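Long-range contacts in cryptochrome DASH (PDB 2VTB), which repairs cyclobutane pyrimidine dimers in single-stranded DNA as a photolyase that carries FAD and a methenyltetrahydrofolate, and may also act as a photoreceptor: residues W46-L51 / H143-S148; Q197-V202 / E326-D331; R351-K356 / A437-P442. One frame throughout, in Å; residues are numbered along the deposited sequence.

Interaction 1: residues W46-L51 / H143-S148; sequences WFRNDL and HKETCS. With MHF (5,10-methenyl-6,7,8-trihydrofolic acid), chain Q.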
loop_
_atom_site.group_PDB
_atom_site.type_symbol
_atom_site.label_atom_id
_atom_site.label_comp_id
_atom_site.label_asym_id
_atom_site.label_seq_id
_atom_site.Cartn_x
_atom_site.Cartn_y
_atom_site.Cartn_z
ATOM N N TRP B 46 22.582 0.538 -2.629
ATOM C CA TRP B 46 22.196 -0.860 -2.451
ATOM C C TRP B 46 21.461 -1.377 -3.693
ATOM O O TRP B 46 20.325 -0.984 -3.956
ATOM C CB TRP B 46 21.340 -0.987 -1.178
ATOM C CG TRP B 46 20.703 -2.314 -0.969
ATOM C CD1 TRP B 46 21.208 -3.533 -1.311
ATOM C CD2 TRP B 46 19.439 -2.562 -0.343
ATOM N NE1 TRP B 46 20.326 -4.523 -0.959
ATOM C CE2 TRP B 46 19.236 -3.956 -0.351
ATOM C CE3 TRP B 46 18.461 -1.738 0.225
ATOM C CZ2 TRP B 46 18.090 -4.553 0.189
ATOM C CZ3 TRP B 46 17.309 -2.336 0.762
ATOM C CH2 TRP B 46 17.138 -3.726 0.733
ATOM N N PHE B 47 22.138 -2.235 -4.460
ATOM C CA PHE B 47 21.577 -2.827 -5.684
ATOM C C PHE B 47 20.727 -4.052 -5.364
ATOM O O PHE B 47 21.077 -4.838 -4.484
ATOM C CB PHE B 47 22.694 -3.274 -6.640
ATOM C CG PHE B 47 23.303 -2.163 -7.444
ATOM C CD1 PHE B 47 22.729 -1.766 -8.643
ATOM C CD2 PHE B 47 24.466 -1.533 -7.022
ATOM C CE1 PHE B 47 23.288 -0.752 -9.402
ATOM C CE2 PHE B 47 25.032 -0.517 -7.776
ATOM C CZ PHE B 47 24.443 -0.129 -8.970
ATOM N N ARG B 48 19.627 -4.221 -6.098
ATOM C CA ARG B 48 18.800 -5.423 -6.000
ATOM C C ARG B 48 18.498 -5.942 -7.411
ATOM O O ARG B 48 19.312 -6.669 -7.973
ATOM C CB ARG B 48 17.536 -5.128 -5.196
ATOM C CG ARG B 48 17.822 -4.670 -3.769
ATOM C CD ARG B 48 16.672 -3.852 -3.192
ATOM N NE ARG B 48 15.681 -4.678 -2.537
ATOM C CZ ARG B 48 14.515 -4.241 -2.074
ATOM N NH1 ARG B 48 13.708 -5.090 -1.462
ATOM N NH2 ARG B 48 14.145 -2.972 -2.220
ATOM N N ASN B 49 17.364 -5.560 -8.003
ATOM C CA ASN B 49 17.079 -5.928 -9.396
ATOM C C ASN B 49 17.130 -4.707 -10.309
ATOM O O ASN B 49 16.232 -4.456 -11.112
ATOM C CB ASN B 49 15.756 -6.691 -9.491
ATOM C CG ASN B 49 15.935 -8.167 -9.198
ATOM O OD1 ASN B 49 16.533 -8.902 -9.990
ATOM N ND2 ASN B 49 15.457 -8.600 -8.049
ATOM N N ASP B 50 18.223 -3.962 -10.167
ATOM C CA ASP B 50 18.441 -2.730 -10.909
ATOM C C ASP B 50 19.900 -2.660 -11.335
ATOM O O ASP B 50 20.569 -1.639 -11.161
ATOM C CB ASP B 50 18.033 -1.510 -10.065
ATOM C CG ASP B 50 18.739 -1.450 -8.715
ATOM O OD1 ASP B 50 19.392 -2.439 -8.309
ATOM O OD2 ASP B 50 18.612 -0.397 -8.048
ATOM N N LEU B 51 20.373 -3.762 -11.913
ATOM C CA LEU B 51 21.797 -3.989 -12.136
ATOM C C LEU B 51 22.261 -3.336 -13.434
ATOM O O LEU B 51 22.588 -4.019 -14.416
ATOM C CB LEU B 51 22.097 -5.491 -12.138
ATOM C CG LEU B 51 21.649 -6.281 -10.902
ATOM C CD1 LEU B 51 22.033 -7.768 -11.053
ATOM C CD2 LEU B 51 22.217 -5.710 -9.593
ATOM N N HIS B 143 16.280 1.095 -4.961
ATOM C CA HIS B 143 14.977 1.125 -5.629
ATOM C C HIS B 143 13.910 0.473 -4.756
ATOM O O HIS B 143 14.169 -0.525 -4.081
ATOM C CB HIS B 143 15.016 0.459 -7.011
ATOM C CG HIS B 143 15.506 1.368 -8.098
ATOM N ND1 HIS B 143 16.763 1.259 -8.649
ATOM C CD2 HIS B 143 14.919 2.425 -8.710
ATOM C CE1 HIS B 143 16.924 2.197 -9.566
ATOM N NE2 HIS B 143 15.820 2.919 -9.623
ATOM N N LYS B 144 12.720 1.070 -4.767
ATOM C CA LYS B 144 11.541 0.539 -4.084
ATOM C C LYS B 144 11.006 -0.697 -4.805
ATOM O O LYS B 144 10.871 -0.695 -6.022
ATOM C CB LYS B 144 10.440 1.614 -4.061
ATOM C CG LYS B 144 9.175 1.256 -3.272
ATOM C CD LYS B 144 9.391 1.365 -1.767
ATOM C CE LYS B 144 8.170 0.906 -0.978
ATOM N NZ LYS B 144 7.989 -0.569 -1.054
ATOM N N GLU B 145 10.680 -1.739 -4.045
ATOM C CA GLU B 145 10.008 -2.911 -4.594
ATOM C C GLU B 145 8.552 -2.941 -4.130
ATOM O O GLU B 145 8.122 -2.074 -3.360
ATOM C CB GLU B 145 10.759 -4.180 -4.195
ATOM C CG GLU B 145 12.095 -4.315 -4.903
ATOM C CD GLU B 145 11.957 -4.809 -6.336
ATOM O OE1 GLU B 145 10.831 -4.792 -6.876
ATOM O OE2 GLU B 145 12.974 -5.237 -6.916
ATOM N N THR B 146 7.789 -3.913 -4.625
ATOM C CA THR B 146 6.338 -3.924 -4.422
ATOM C C THR B 146 5.792 -5.148 -3.677
ATOM O O THR B 146 4.761 -5.032 -3.001
ATOM C CB THR B 146 5.582 -3.787 -5.768
ATOM O OG1 THR B 146 5.910 -4.882 -6.623
ATOM C CG2 THR B 146 5.947 -2.493 -6.471
ATOM N N CYS B 147 6.451 -6.306 -3.803
ATOM C CA CYS B 147 5.906 -7.558 -3.244
ATOM C C CYS B 147 6.376 -7.863 -1.810
ATOM O O CYS B 147 7.407 -7.370 -1.361
ATOM C CB CYS B 147 6.190 -8.744 -4.180
ATOM S SG CYS B 147 5.309 -8.614 -5.772
ATOM N N SER B 148 5.585 -8.684 -1.115
ATOM C CA SER B 148 5.774 -9.024 0.304
ATOM C C SER B 148 7.222 -9.283 0.730
ATOM O O SER B 148 7.701 -8.674 1.687
ATOM C CB SER B 148 4.891 -10.236 0.676
ATOM O OG SER B 148 5.328 -10.887 1.863
HETATM N N1 MHF Q . 8.531 -13.935 -5.200
HETATM C C2 MHF Q . 8.966 -12.705 -4.876
HETATM N NA2 MHF Q . 10.025 -12.214 -5.546
HETATM N N3 MHF Q . 8.399 -11.944 -3.891
HETATM C C4 MHF Q . 7.341 -12.379 -3.175
HETATM O O4 MHF Q . 6.843 -11.667 -2.281
HETATM C C4A MHF Q . 6.825 -13.733 -3.480
HETATM N N5 MHF Q . 5.711 -14.343 -2.879
HETATM C C6 MHF Q . 5.800 -15.800 -2.823
HETATM C C7 MHF Q . 5.844 -16.297 -4.259
HETATM N N8 MHF Q . 7.019 -15.713 -4.898
HETATM C C8A MHF Q . 7.487 -14.486 -4.566
HETATM C C9 MHF Q . 4.564 -16.183 -2.015
HETATM N N10 MHF Q . 4.099 -14.881 -1.494
HETATM C C11 MHF Q . 5.239 -13.955 -1.553
HETATM C C12 MHF Q . 1.479 -14.631 1.825
HETATM C C13 MHF Q . 2.514 -13.711 1.666
HETATM C C14 MHF Q . 3.387 -13.802 0.590
HETATM C C15 MHF Q . 3.253 -14.827 -0.356
HETATM C C16 MHF Q . 2.194 -15.727 -0.225
HETATM C C17 MHF Q . 1.320 -15.636 0.861
HETATM C C MHF Q . 0.507 -14.522 2.976
HETATM O O MHF Q . -0.557 -15.110 2.862
HETATM N N MHF Q . 0.746 -13.750 4.046
HETATM C CA MHF Q . -0.265 -13.516 5.084
HETATM C CB MHF Q . 0.378 -12.947 6.349
HETATM C CG MHF Q . 1.458 -13.852 6.929
HETATM C CD MHF Q . 0.915 -15.228 7.178
HETATM O OE1 MHF Q . 1.477 -16.174 6.593
HETATM O OE2 MHF Q . -0.079 -15.368 7.933
HETATM C CT MHF Q . -1.374 -12.581 4.682
HETATM O O1 MHF Q . -2.413 -12.568 5.384
HETATM O O2 MHF Q . -1.229 -11.839 3.681
HETATM O O HOH W 1 18.128 -0.911 -5.452
HETATM O O HOH W 2 15.282 -3.629 -7.410
#
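His143, Arg48 and Glu145 bury the most surface here. The His143 ring meets Asp50 edge-on. His143 ND1 donates to Asp50 OD2 over 2.6 Å, and the bond is nearly straight at 175°. The oxygen lies in the ring plane and uses its anti lone pair, while the carboxylate plane is turned 77° from the ring. Asp50 OD1 takes the backbone N of Arg48 at 2.8 Å, so both carboxylate oxygens are engaged. A water also donates to Asp50 OD2 and Trp46 O, and accepts from His143 N.

The Arg48 guanidinium is layered between two groups. Glu145 CG lies over one face, 3.6 Å from Arg48 NH2, and Trp46 CH2 lies over the opposite face. The chain bends at chi3 (89°), which turns the guanidinium toward 143-148. Arg48 NH2 makes a weak bond to His143 O at 3.1 Å. Its stronger bond is a salt bridge to Glu154 OE2. Arg48 and Glu145 run past each other in opposite directions; the Glu145 carboxylate pairs instead with Arg334, in a salt bridge through OE1.

The contact joins the C-terminal ends of two neighbouring parallel strands, 42-47 and 137-143, in the Rossmann-like alpha/beta domain of photolyases. Helix 148-164 lies against Trp46 and supplies Glu154. Cys147 occupies its N-cap position and, with Ser148, lines a folate pocket, while helix 93-111 packs on Phe47 and Leu51.

Interaction 2: residues Q197-V202 / E326-D331; sequences QFRKSV and ELIWRD. With FAD (flavin-adenine dinucleotide), chain P.
Ile328 pushes its CG2 methyl against the Phe198 ring and lies 3.7 Å from Phe198 CE2. This is a helix-helix contact between 197-202 and 326-331. Their axes cross at 108° and come within 10.5 Å of each other. The contact joins helix 195-205 to helix 318-340, which carries part of the FAD site of the photolyase fold.

Ile328 CG2 sits among three residues of helix 197-202. Arg199 CG approaches it to 4.1 Å, and Val202 CG2 is looser at 4.4 Å. Phe198 has CG anti to its backbone N (chi1 169°), which carries the ring across to helix 326-331. Val202 CG1 backs one face of that ring. Asp331 CB stands at the ring edge. The Asp331 carboxylate is used elsewhere, taking the backbone N atoms of Met178 and Tyr179. Arg199 ends in a salt bridge to Glu203.

The contact is apolar, with no hydrogen bond between the two segments. Other residues of 326-331 reach the FAD and the bound DNA. Trp329 stacks on a thymine base of the bound DNA, and Glu326 OE2 bonds to a thymine N3. Glu326, Leu327 and Arg330 belong to the FAD pocket, where Arg330 CD comes within 3.4 Å of FAD O2B.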
loop_
_atom_site.group_PDB
_atom_site.type_symbol
_atom_site.label_atom_id
_atom_site.label_comp_id
_atom_site.label_asym_id
_atom_site.label_seq_id
_atom_site.Cartn_x
_atom_site.Cartn_y
_atom_site.Cartn_z
ATOM N N GLN B 197 -8.630 0.020 -19.808
ATOM C CA GLN B 197 -8.933 1.307 -19.168
ATOM C C GLN B 197 -7.659 1.946 -18.607
ATOM O O GLN B 197 -7.444 3.155 -18.756
ATOM C CB GLN B 197 -10.000 1.144 -18.073
ATOM C CG GLN B 197 -11.337 0.599 -18.587
ATOM C CD GLN B 197 -11.901 1.403 -19.755
ATOM O OE1 GLN B 197 -12.101 0.875 -20.858
ATOM N NE2 GLN B 197 -12.137 2.693 -19.525
ATOM N N PHE B 198 -6.808 1.128 -17.986
ATOM C CA PHE B 198 -5.497 1.581 -17.517
ATOM C C PHE B 198 -4.666 2.167 -18.665
ATOM O O PHE B 198 -4.190 3.296 -18.567
ATOM C CB PHE B 198 -4.733 0.434 -16.843
ATOM C CG PHE B 198 -3.281 0.736 -16.576
ATOM C CD1 PHE B 198 -2.906 1.497 -15.475
ATOM C CD2 PHE B 198 -2.289 0.237 -17.406
ATOM C CE1 PHE B 198 -1.570 1.776 -15.222
ATOM C CE2 PHE B 198 -0.951 0.514 -17.161
ATOM C CZ PHE B 198 -0.590 1.284 -16.060
ATOM N N ARG B 199 -4.511 1.397 -19.744
ATOM C CA ARG B 199 -3.719 1.827 -20.906
ATOM C C ARG B 199 -4.245 3.139 -21.508
ATOM O O ARG B 199 -3.482 4.086 -21.692
ATOM C CB ARG B 199 -3.695 0.739 -21.988
ATOM C CG ARG B 199 -2.865 1.124 -23.214
ATOM C CD ARG B 199 -2.968 0.109 -24.341
ATOM N NE ARG B 199 -4.344 -0.127 -24.771
ATOM C CZ ARG B 199 -5.077 0.708 -25.507
ATOM N NH1 ARG B 199 -4.609 1.887 -25.893
ATOM N NH2 ARG B 199 -6.311 0.369 -25.852
ATOM N N LYS B 200 -5.541 3.176 -21.820
ATOM C CA LYS B 200 -6.158 4.367 -22.396
ATOM C C LYS B 200 -5.969 5.589 -21.501
ATOM O O LYS B 200 -5.709 6.679 -22.001
ATOM C CB LYS B 200 -7.653 4.140 -22.666
ATOM C CG LYS B 200 -7.936 3.230 -23.855
ATOM C CD LYS B 200 -9.419 3.231 -24.198
ATOM C CE LYS B 200 -9.730 2.290 -25.355
ATOM N NZ LYS B 200 -8.815 2.497 -26.526
ATOM N N SER B 201 -6.090 5.403 -20.186
ATOM C CA SER B 201 -5.882 6.498 -19.231
ATOM C C SER B 201 -4.447 7.038 -19.256
ATOM O O SER B 201 -4.253 8.243 -19.401
ATOM C CB SER B 201 -6.269 6.080 -17.805
ATOM O OG SER B 201 -7.681 5.983 -17.681
ATOM N N VAL B 202 -3.452 6.160 -19.120
ATOM C CA VAL B 202 -2.050 6.594 -19.116
ATOM C C VAL B 202 -1.627 7.197 -20.470
ATOM O O VAL B 202 -0.935 8.213 -20.498
ATOM C CB VAL B 202 -1.043 5.474 -18.666
ATOM C CG1 VAL B 202 -1.309 5.047 -17.213
ATOM C CG2 VAL B 202 -1.061 4.278 -19.606
ATOM N N GLU B 326 3.048 -3.578 -25.142
ATOM C CA GLU B 326 3.444 -4.714 -24.304
ATOM C C GLU B 326 4.205 -4.279 -23.048
ATOM O O GLU B 326 3.984 -4.821 -21.963
ATOM C CB GLU B 326 4.263 -5.723 -25.114
ATOM C CG GLU B 326 3.469 -6.431 -26.226
ATOM C CD GLU B 326 2.308 -7.274 -25.715
ATOM O OE1 GLU B 326 2.315 -7.669 -24.530
ATOM O OE2 GLU B 326 1.388 -7.549 -26.512
ATOM N N LEU B 327 5.080 -3.288 -23.178
ATOM C CA LEU B 327 5.720 -2.699 -22.000
ATOM C C LEU B 327 4.692 -2.067 -21.043
ATOM O O LEU B 327 4.905 -2.044 -19.825
ATOM C CB LEU B 327 6.796 -1.681 -22.406
ATOM C CG LEU B 327 8.071 -2.270 -23.026
ATOM C CD1 LEU B 327 8.977 -1.171 -23.592
ATOM C CD2 LEU B 327 8.828 -3.108 -21.998
ATOM N N ILE B 328 3.572 -1.584 -21.577
ATOM C CA ILE B 328 2.492 -1.056 -20.721
ATOM C C ILE B 328 1.812 -2.177 -19.922
ATOM O O ILE B 328 1.370 -1.951 -18.794
ATOM C CB ILE B 328 1.462 -0.211 -21.525
ATOM C CG1 ILE B 328 2.141 1.056 -22.064
ATOM C CG2 ILE B 328 0.248 0.180 -20.644
ATOM C CD1 ILE B 328 1.265 1.899 -22.976
ATOM N N TRP B 329 1.750 -3.379 -20.496
ATOM C CA TRP B 329 1.304 -4.567 -19.764
ATOM C C TRP B 329 2.225 -4.856 -18.574
ATOM O O TRP B 329 1.750 -5.203 -17.486
ATOM C CB TRP B 329 1.226 -5.807 -20.679
ATOM C CG TRP B 329 -0.117 -6.014 -21.304
ATOM C CD1 TRP B 329 -0.459 -5.782 -22.605
ATOM C CD2 TRP B 329 -1.298 -6.494 -20.656
ATOM N NE1 TRP B 329 -1.780 -6.086 -22.808
ATOM C CE2 TRP B 329 -2.325 -6.514 -21.624
ATOM C CE3 TRP B 329 -1.595 -6.900 -19.347
ATOM C CZ2 TRP B 329 -3.621 -6.942 -21.331
ATOM C CZ3 TRP B 329 -2.895 -7.319 -19.056
ATOM C CH2 TRP B 329 -3.885 -7.340 -20.044
ATOM N N ARG B 330 3.535 -4.723 -18.787
ATOM C CA ARG B 330 4.508 -4.885 -17.709
ATOM C C ARG B 330 4.266 -3.880 -16.573
ATOM O O ARG B 330 4.249 -4.270 -15.416
ATOM C CB ARG B 330 5.938 -4.759 -18.249
ATOM C CG ARG B 330 7.020 -4.968 -17.214
ATOM C CD ARG B 330 8.404 -4.953 -17.852
ATOM N NE ARG B 330 9.436 -4.898 -16.825
ATOM C CZ ARG B 330 9.868 -3.784 -16.245
ATOM N NH1 ARG B 330 9.403 -2.597 -16.610
ATOM N NH2 ARG B 330 10.796 -3.853 -15.301
ATOM N N ASP B 331 4.077 -2.597 -16.905
ATOM C CA ASP B 331 3.703 -1.564 -15.902
ATOM C C ASP B 331 2.422 -1.932 -15.148
ATOM O O ASP B 331 2.349 -1.798 -13.923
ATOM C CB ASP B 331 3.457 -0.192 -16.557
ATOM C CG ASP B 331 4.729 0.565 -16.874
ATOM O OD1 ASP B 331 5.840 -0.004 -16.785
ATOM O OD2 ASP B 331 4.609 1.757 -17.245
HETATM P PA FAD P . 8.060 -9.292 -26.252
HETATM O O1A FAD P . 9.203 -8.872 -27.145
HETATM O O2A FAD P . 6.888 -9.864 -27.017
HETATM O O5B FAD P . 7.555 -8.030 -25.389
HETATM C C5B FAD P . 8.420 -6.988 -24.973
HETATM C C4B FAD P . 8.356 -6.795 -23.466
HETATM O O4B FAD P . 7.037 -6.486 -23.026
HETATM C C3B FAD P . 8.766 -8.033 -22.687
HETATM O O3B FAD P . 10.163 -8.135 -22.550
HETATM C C2B FAD P . 8.065 -7.812 -21.372
HETATM O O2B FAD P . 8.836 -6.966 -20.553
HETATM C C1B FAD P . 6.782 -7.110 -21.787
HETATM N N9A FAD P . 5.672 -8.063 -21.930
HETATM C C8A FAD P . 5.264 -8.709 -23.069
HETATM N N7A FAD P . 4.199 -9.481 -22.753
HETATM C C5A FAD P . 3.929 -9.326 -21.440
HETATM C C6A FAD P . 2.963 -9.877 -20.607
HETATM N N6A FAD P . 2.056 -10.734 -21.086
HETATM N N1A FAD P . 2.952 -9.518 -19.274
HETATM C C2A FAD P . 3.874 -8.622 -18.772
HETATM N N3A FAD P . 4.835 -8.089 -19.597
HETATM C C4A FAD P . 4.853 -8.435 -20.913
HETATM N N1 FAD P . 7.142 -11.992 -18.230
HETATM C C2 FAD P . 8.189 -11.687 -17.392
HETATM O O2 FAD P . 8.917 -10.726 -17.642
HETATM N N3 FAD P . 8.447 -12.460 -16.279
HETATM C C4 FAD P . 7.636 -13.535 -15.997
HETATM O O4 FAD P . 7.886 -14.184 -14.980
HETATM C C4X FAD P . 6.555 -13.852 -16.828
HETATM N N5 FAD P . 5.733 -14.937 -16.560
HETATM C C5X FAD P . 4.660 -15.226 -17.392
HETATM C C6 FAD P . 3.823 -16.308 -17.106
HETATM C C7 FAD P . 2.745 -16.621 -17.941
HETATM C C7M FAD P . 1.840 -17.788 -17.642
HETATM C C8 FAD P . 2.502 -15.837 -19.063
HETATM C C8M FAD P . 1.353 -16.138 -19.980
HETATM C C9 FAD P . 3.331 -14.760 -19.349
HETATM C C9A FAD P . 4.415 -14.436 -18.522
HETATM N N10 FAD P . 5.255 -13.356 -18.810
HETATM C C10 FAD P . 6.309 -13.065 -17.955
HETATM C "C1'" FAD P . 4.928 -12.376 -19.914
HETATM C "C2'" FAD P . 5.543 -12.693 -21.288
HETATM O "O2'" FAD P . 5.225 -14.006 -21.691
HETATM C "C3'" FAD P . 7.059 -12.508 -21.346
HETATM O "O3'" FAD P . 7.386 -11.236 -20.818
HETATM C "C4'" FAD P . 7.595 -12.609 -22.778
HETATM O "O4'" FAD P . 7.411 -13.896 -23.311
HETATM C "C5'" FAD P . 9.081 -12.283 -22.829
HETATM O "O5'" FAD P . 9.536 -12.384 -24.156
HETATM P P FAD P . 9.958 -11.080 -25.001
HETATM O O1P FAD P . 10.850 -10.170 -24.198
HETATM O O2P FAD P . 10.583 -11.521 -26.298
HETATM O O3P FAD P . 8.515 -10.372 -25.149
#

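Interaction 3: residues R351-K356 / A437-P442; sequences RNVNGK and AGVNDP. Unlike the reference sequence in segment 351-356: Asn354 (reference Gln).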
loop_
_atom_site.group_PDB
_atom_site.type_symbol
_atom_site.label_atom_id
_atom_site.label_comp_id
_atom_site.label_asym_id
_atom_site.label_seq_id
_atom_site.Cartn_x
_atom_site.Cartn_y
_atom_site.Cartn_z
ATOM N N ARG B 351 -9.904 -11.943 -6.648
ATOM C CA ARG B 351 -11.356 -12.055 -6.486
ATOM C C ARG B 351 -11.766 -13.107 -5.441
ATOM O O ARG B 351 -12.951 -13.241 -5.134
ATOM C CB ARG B 351 -12.016 -12.380 -7.835
ATOM C CG ARG B 351 -13.445 -11.853 -7.972
ATOM C CD ARG B 351 -14.170 -12.404 -9.208
ATOM N NE ARG B 351 -13.364 -12.298 -10.430
ATOM C CZ ARG B 351 -12.905 -13.326 -11.148
ATOM N NH1 ARG B 351 -13.165 -14.586 -10.806
ATOM N NH2 ARG B 351 -12.181 -13.089 -12.237
ATOM N N ASN B 352 -10.793 -13.847 -4.910
ATOM C CA ASN B 352 -11.041 -14.885 -3.909
ATOM C C ASN B 352 -12.066 -15.926 -4.389
ATOM O O ASN B 352 -13.082 -16.170 -3.735
ATOM C CB ASN B 352 -11.459 -14.248 -2.573
ATOM C CG ASN B 352 -11.380 -15.219 -1.399
ATOM O OD1 ASN B 352 -10.560 -16.139 -1.384
ATOM N ND2 ASN B 352 -12.240 -15.013 -0.404
ATOM N N VAL B 353 -11.776 -16.529 -5.540
ATOM C CA VAL B 353 -12.632 -17.560 -6.139
ATOM C C VAL B 353 -12.507 -18.882 -5.372
ATOM O O VAL B 353 -11.413 -19.250 -4.947
ATOM C CB VAL B 353 -12.271 -17.791 -7.624
ATOM C CG1 VAL B 353 -13.214 -18.803 -8.257
ATOM C CG2 VAL B 353 -12.313 -16.477 -8.391
ATOM N N ASN B 354 -13.623 -19.599 -5.222
ATOM C CA ASN B 354 -13.707 -20.747 -4.300
ATOM C C ASN B 354 -13.609 -22.152 -4.923
ATOM O O ASN B 354 -13.836 -23.144 -4.226
ATOM C CB ASN B 354 -15.003 -20.644 -3.471
ATOM C CG ASN B 354 -14.815 -19.853 -2.186
ATOM O OD1 ASN B 354 -15.185 -18.681 -2.105
ATOM N ND2 ASN B 354 -14.228 -20.490 -1.176
ATOM N N GLY B 355 -13.244 -22.247 -6.201
ATOM C CA GLY B 355 -13.229 -23.531 -6.933
ATOM C C GLY B 355 -12.477 -24.712 -6.316
ATOM O O GLY B 355 -11.972 -24.632 -5.192
ATOM N N LYS B 356 -12.404 -25.815 -7.067
ATOM C CA LYS B 356 -11.758 -27.057 -6.602
ATOM C C LYS B 356 -10.541 -27.396 -7.470
ATOM O O LYS B 356 -10.632 -27.403 -8.703
ATOM C CB LYS B 356 -12.760 -28.221 -6.600
ATOM C CG LYS B 356 -13.283 -28.645 -7.981
ATOM C CD LYS B 356 -14.289 -29.783 -7.873
ATOM C CE LYS B 356 -14.747 -30.267 -9.251
ATOM N NZ LYS B 356 -13.621 -30.784 -10.086
ATOM N N ALA B 437 -5.484 -18.181 -15.411
ATOM C CA ALA B 437 -6.257 -19.178 -14.658
ATOM C C ALA B 437 -7.698 -18.730 -14.383
ATOM O O ALA B 437 -8.496 -19.500 -13.857
ATOM C CB ALA B 437 -5.551 -19.504 -13.352
ATOM N N GLY B 438 -8.020 -17.487 -14.730
ATOM C CA GLY B 438 -9.365 -16.946 -14.550
ATOM C C GLY B 438 -9.692 -16.472 -13.142
ATOM O O GLY B 438 -10.867 -16.346 -12.791
ATOM N N VAL B 439 -8.663 -16.208 -12.339
ATOM C CA VAL B 439 -8.841 -15.720 -10.968
ATOM C C VAL B 439 -8.288 -14.296 -10.811
ATOM O O VAL B 439 -7.935 -13.871 -9.716
ATOM C CB VAL B 439 -8.183 -16.671 -9.945
ATOM C CG1 VAL B 439 -8.838 -18.040 -10.004
ATOM C CG2 VAL B 439 -6.675 -16.777 -10.188
ATOM N N ASN B 440 -8.255 -13.565 -11.923
ATOM C CA ASN B 440 -7.801 -12.174 -11.970
ATOM C C ASN B 440 -8.888 -11.165 -11.582
ATOM O O ASN B 440 -9.998 -11.551 -11.223
ATOM C CB ASN B 440 -7.286 -11.869 -13.381
ATOM C CG ASN B 440 -8.264 -12.315 -14.478
ATOM O OD1 ASN B 440 -8.657 -13.490 -14.550
ATOM N ND2 ASN B 440 -8.639 -11.381 -15.345
ATOM N N ASP B 441 -8.559 -9.874 -11.669
ATOM C CA ASP B 441 -9.481 -8.787 -11.291
ATOM C C ASP B 441 -10.695 -8.627 -12.223
ATOM O O ASP B 441 -11.809 -8.437 -11.740
ATOM C CB ASP B 441 -8.738 -7.443 -11.190
ATOM C CG ASP B 441 -7.651 -7.448 -10.131
ATOM O OD1 ASP B 441 -6.675 -8.212 -10.314
ATOM O OD2 ASP B 441 -7.771 -6.681 -9.136
ATOM N N PRO B 442 -10.487 -8.669 -13.555
ATOM C CA PRO B 442 -11.627 -8.698 -14.467
ATOM C C PRO B 442 -12.149 -10.111 -14.684
ATOM O O PRO B 442 -13.130 -10.500 -14.051
ATOM C CB PRO B 442 -11.049 -8.129 -15.763
ATOM C CG PRO B 442 -9.646 -8.526 -15.750
ATOM C CD PRO B 442 -9.215 -8.651 -14.295
#
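Arg351 reaches over the loop 438-442 and places its guanidinium among backbone carbonyls. The hydrogen bond across the contact is weak: Arg351 NH2 to Pro442 O, 3.3 Å, with an N-H...O angle of 134°. Asn440 O lies nearer, 2.9 Å from Arg351 NH2, but the angle is too poor for a hydrogen bond. Gly438 O stands at the guanidinium edge, 3.5 Å from Arg351 NH1. The chain runs out with CG anti to the backbone N (chi1 -151°) and then bends at chi3 (-48°), which brings the guanidinium in among these oxygens. Beside it is a small apolar touch, where Val353 CG2 meets Val439 CG1 at 4.1 Å.

Further out, the carbonyls are set by the backbone of 437-442. Gly438 ends helix 426-437 in a Schellman motif, and its positive phi turns the chain out of the helix. Val439 packs on Thr434 of that helix and on Trp410. Asp441, which probably binds ATP as in relatives, points away from Arg351 and rests on Leu336 and Cys340 of helix 318-340. On the other segment, Arg351 O and Asn352 ND2 are hydrogen-bonded to another protein chain.

With an alanine in place of Arg351, the Pro442 carbonyl is likely to lose this donor, and the loop carbonyls the positive charge beside them. No carboxylate of the two segments pairs with the guanidinium. The attraction is probably between a cation and several carbonyl dipoles, diffuse rather than sharply directional.

How the interactions relate
From the N terminus, interaction 1 comes first. It closes a loop of 91 residues that leaves strand 42-47 and returns at the end of strand 137-143, within the alpha/beta domain. Interaction 2 opens later, at helix 195-205, and closes on helix 318-340 after 123 residues. It ties helix 195-205 to a helix that lines the FAD site. Interaction 3 then closes a largely helical excursion of 80 residues between two loops of the FAD-binding part. The three are in series, so none nests within or crosses another. None touches another. Interactions 1 and 2 approach to about 7 Å between nearest atoms, as do interactions 2 and 3.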